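Local structure of Hen1 (Anabaena variabilis, 3JWH) at residues 94-99 / 128-133. The protein probably transfers a methyl group from S-adenosylmethionine to the 2'-oxygen of the 3'-terminal nucleotide of RNA, through its methyltransferase domain. Residues are numbered along the deposited sequence; the frame is centred on the assembly and turned at random.
Sequences TYQDKR and FEFAQP
Phe-130, near the end of helix 117-131, carries its ring to the loop 94-99, where Gln-96 lies over one ring face and Asp-97 and Lys-98 meet the rim. Followed outward, Gln-96 starts with a CH-pi contact: CB stands 3.5 Å from the Phe-130 centroid, only 3° off the ring normal. CG then passes above the CG–CD1 side of the Phe-130 ring, and CD comes to 3.7 Å from Phe-130 CD1. At the tip OE1 sits near Phe-130 CD1 and CE1, NE2 over toward Phe-130 CD1 and CB. Amide and ring planes differ by 20°, near-parallel but offset, since the chain, extended beyond CG (chi2 -165°), carries the amide across the ring and past its CD1 edge.

The seven-stranded sheet, in the order 3-2-1-4-5-7-6, marks the Rossmann-like fold of class I methyltransferases; here the contact lies at the surface, joining the loop between strands 86-90 and 105-109 to the helix that follows 105-109. At the ring edge, near its plane, Asp-97 O approaches Phe-130 CE2 at 3.1 Å and Lys-98 CD lies 3.5 Å from Phe-130 CZ. Bends at chi2 and chi3 fold the lysine back to the ring, and His-101 also meets Phe-130. An alanine at Phe-130 would probably leave Gln-96 CB without the ring face beneath it and Lys-98 CD without the rim it touches.

The Asp-97 carboxylate is engaged within its own loop: OD1 accepts from Arg-99 N at 2.8 Å, an Asx turn, and Arg-99 grips it side-on, NE to OD1 and NH2 to OD2, the latter a 2.6 Å salt bridge.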
# COMPACT_ATOMS: atom_id res chain seq x y z
N THR A 94 0.62 7.68 -11.73
CA THR A 94 -0.15 7.48 -12.94
C THR A 94 0.71 7.30 -14.18
O THR A 94 0.19 7.14 -15.28
CB THR A 94 -1.09 8.67 -13.15
OG1 THR A 94 -0.32 9.87 -13.24
CG2 THR A 94 -2.05 8.80 -11.97
N TYR A 95 2.02 7.30 -14.01
CA TYR A 95 2.92 7.14 -15.14
C TYR A 95 3.62 5.78 -15.13
O TYR A 95 4.09 5.32 -14.10
CB TYR A 95 3.97 8.25 -15.14
CG TYR A 95 4.98 8.10 -16.24
CD1 TYR A 95 4.62 8.26 -17.58
CD2 TYR A 95 6.31 7.79 -15.94
CE1 TYR A 95 5.56 8.11 -18.59
CE2 TYR A 95 7.26 7.64 -16.95
CZ TYR A 95 6.88 7.81 -18.28
OH TYR A 95 7.83 7.67 -19.27
N GLN A 96 3.69 5.15 -16.30
CA GLN A 96 4.33 3.84 -16.43
C GLN A 96 5.83 3.93 -16.33
O GLN A 96 6.52 4.09 -17.34
CB GLN A 96 3.97 3.21 -17.76
CG GLN A 96 2.51 3.28 -18.11
CD GLN A 96 2.16 2.33 -19.24
OE1 GLN A 96 2.94 2.16 -20.18
NE2 GLN A 96 0.99 1.71 -19.15
N ASP A 97 6.33 3.81 -15.10
CA ASP A 97 7.76 3.89 -14.82
C ASP A 97 8.36 2.49 -14.86
O ASP A 97 7.90 1.59 -14.15
CB ASP A 97 7.97 4.51 -13.44
CG ASP A 97 9.37 4.98 -13.22
OD1 ASP A 97 10.32 4.24 -13.56
OD2 ASP A 97 9.55 6.10 -12.69
N LYS A 98 9.40 2.32 -15.67
CA LYS A 98 10.05 1.02 -15.80
C LYS A 98 10.67 0.56 -14.49
O LYS A 98 10.99 -0.62 -14.34
CB LYS A 98 11.12 1.07 -16.91
CG LYS A 98 10.59 1.61 -18.25
CD LYS A 98 9.40 0.80 -18.79
CE LYS A 98 9.83 -0.57 -19.32
NZ LYS A 98 8.69 -1.34 -19.90
N ARG A 99 10.85 1.48 -13.55
CA ARG A 99 11.42 1.13 -12.25
C ARG A 99 10.38 0.46 -11.32
O ARG A 99 10.72 0.05 -10.20
CB ARG A 99 11.98 2.37 -11.56
CG ARG A 99 13.24 2.92 -12.20
CD ARG A 99 13.59 4.28 -11.61
NE ARG A 99 12.57 5.29 -11.90
CZ ARG A 99 12.65 6.57 -11.54
NH1 ARG A 99 13.70 7.01 -10.87
NH2 ARG A 99 11.66 7.39 -11.84
N PHE A 128 -2.05 -2.60 -11.95
CA PHE A 128 -2.51 -3.94 -12.26
C PHE A 128 -2.25 -4.47 -13.66
O PHE A 128 -2.51 -5.64 -13.93
CB PHE A 128 -4.01 -4.04 -11.94
CG PHE A 128 -4.33 -3.83 -10.48
CD1 PHE A 128 -3.99 -4.80 -9.53
CD2 PHE A 128 -4.98 -2.68 -10.05
CE1 PHE A 128 -4.29 -4.62 -8.18
CE2 PHE A 128 -5.28 -2.49 -8.70
CZ PHE A 128 -4.94 -3.46 -7.77
N GLU A 129 -1.71 -3.63 -14.54
CA GLU A 129 -1.43 -4.02 -15.92
C GLU A 129 0.05 -3.88 -16.23
O GLU A 129 0.72 -4.86 -16.58
CB GLU A 129 -2.27 -3.15 -16.86
CG GLU A 129 -2.38 -3.62 -18.30
CD GLU A 129 -3.31 -2.72 -19.12
OE1 GLU A 129 -4.54 -2.78 -18.91
OE2 GLU A 129 -2.80 -1.93 -19.95
N PHE A 130 0.57 -2.66 -16.07
CA PHE A 130 1.98 -2.38 -16.32
C PHE A 130 2.92 -3.13 -15.36
O PHE A 130 3.63 -4.06 -15.78
CB PHE A 130 2.22 -0.87 -16.22
CG PHE A 130 3.60 -0.45 -16.62
CD1 PHE A 130 4.03 -0.60 -17.94
CD2 PHE A 130 4.48 0.07 -15.68
CE1 PHE A 130 5.33 -0.23 -18.32
CE2 PHE A 130 5.78 0.44 -16.04
CZ PHE A 130 6.20 0.29 -17.37
N ALA A 131 2.96 -2.73 -14.09
CA ALA A 131 3.84 -3.38 -13.12
C ALA A 131 3.43 -4.84 -12.95
O ALA A 131 4.23 -5.76 -13.09
CB ALA A 131 3.79 -2.66 -11.78
N GLN A 132 2.15 -5.03 -12.66
CA GLN A 132 1.57 -6.34 -12.48
C GLN A 132 2.32 -7.23 -11.50
O GLN A 132 2.71 -8.34 -11.83
CB GLN A 132 1.44 -7.05 -13.83
CG GLN A 132 0.35 -8.11 -13.89
CD GLN A 132 -0.00 -8.51 -15.32
OE1 GLN A 132 0.02 -7.69 -16.23
NE2 GLN A 132 -0.35 -9.76 -15.51
N PRO A 133 2.55 -6.75 -10.26
CA PRO A 133 3.26 -7.62 -9.32
C PRO A 133 2.38 -8.81 -8.89
O PRO A 133 1.17 -8.81 -9.11
CB PRO A 133 3.62 -6.67 -8.16
CG PRO A 133 2.53 -5.65 -8.20
CD PRO A 133 2.28 -5.42 -9.67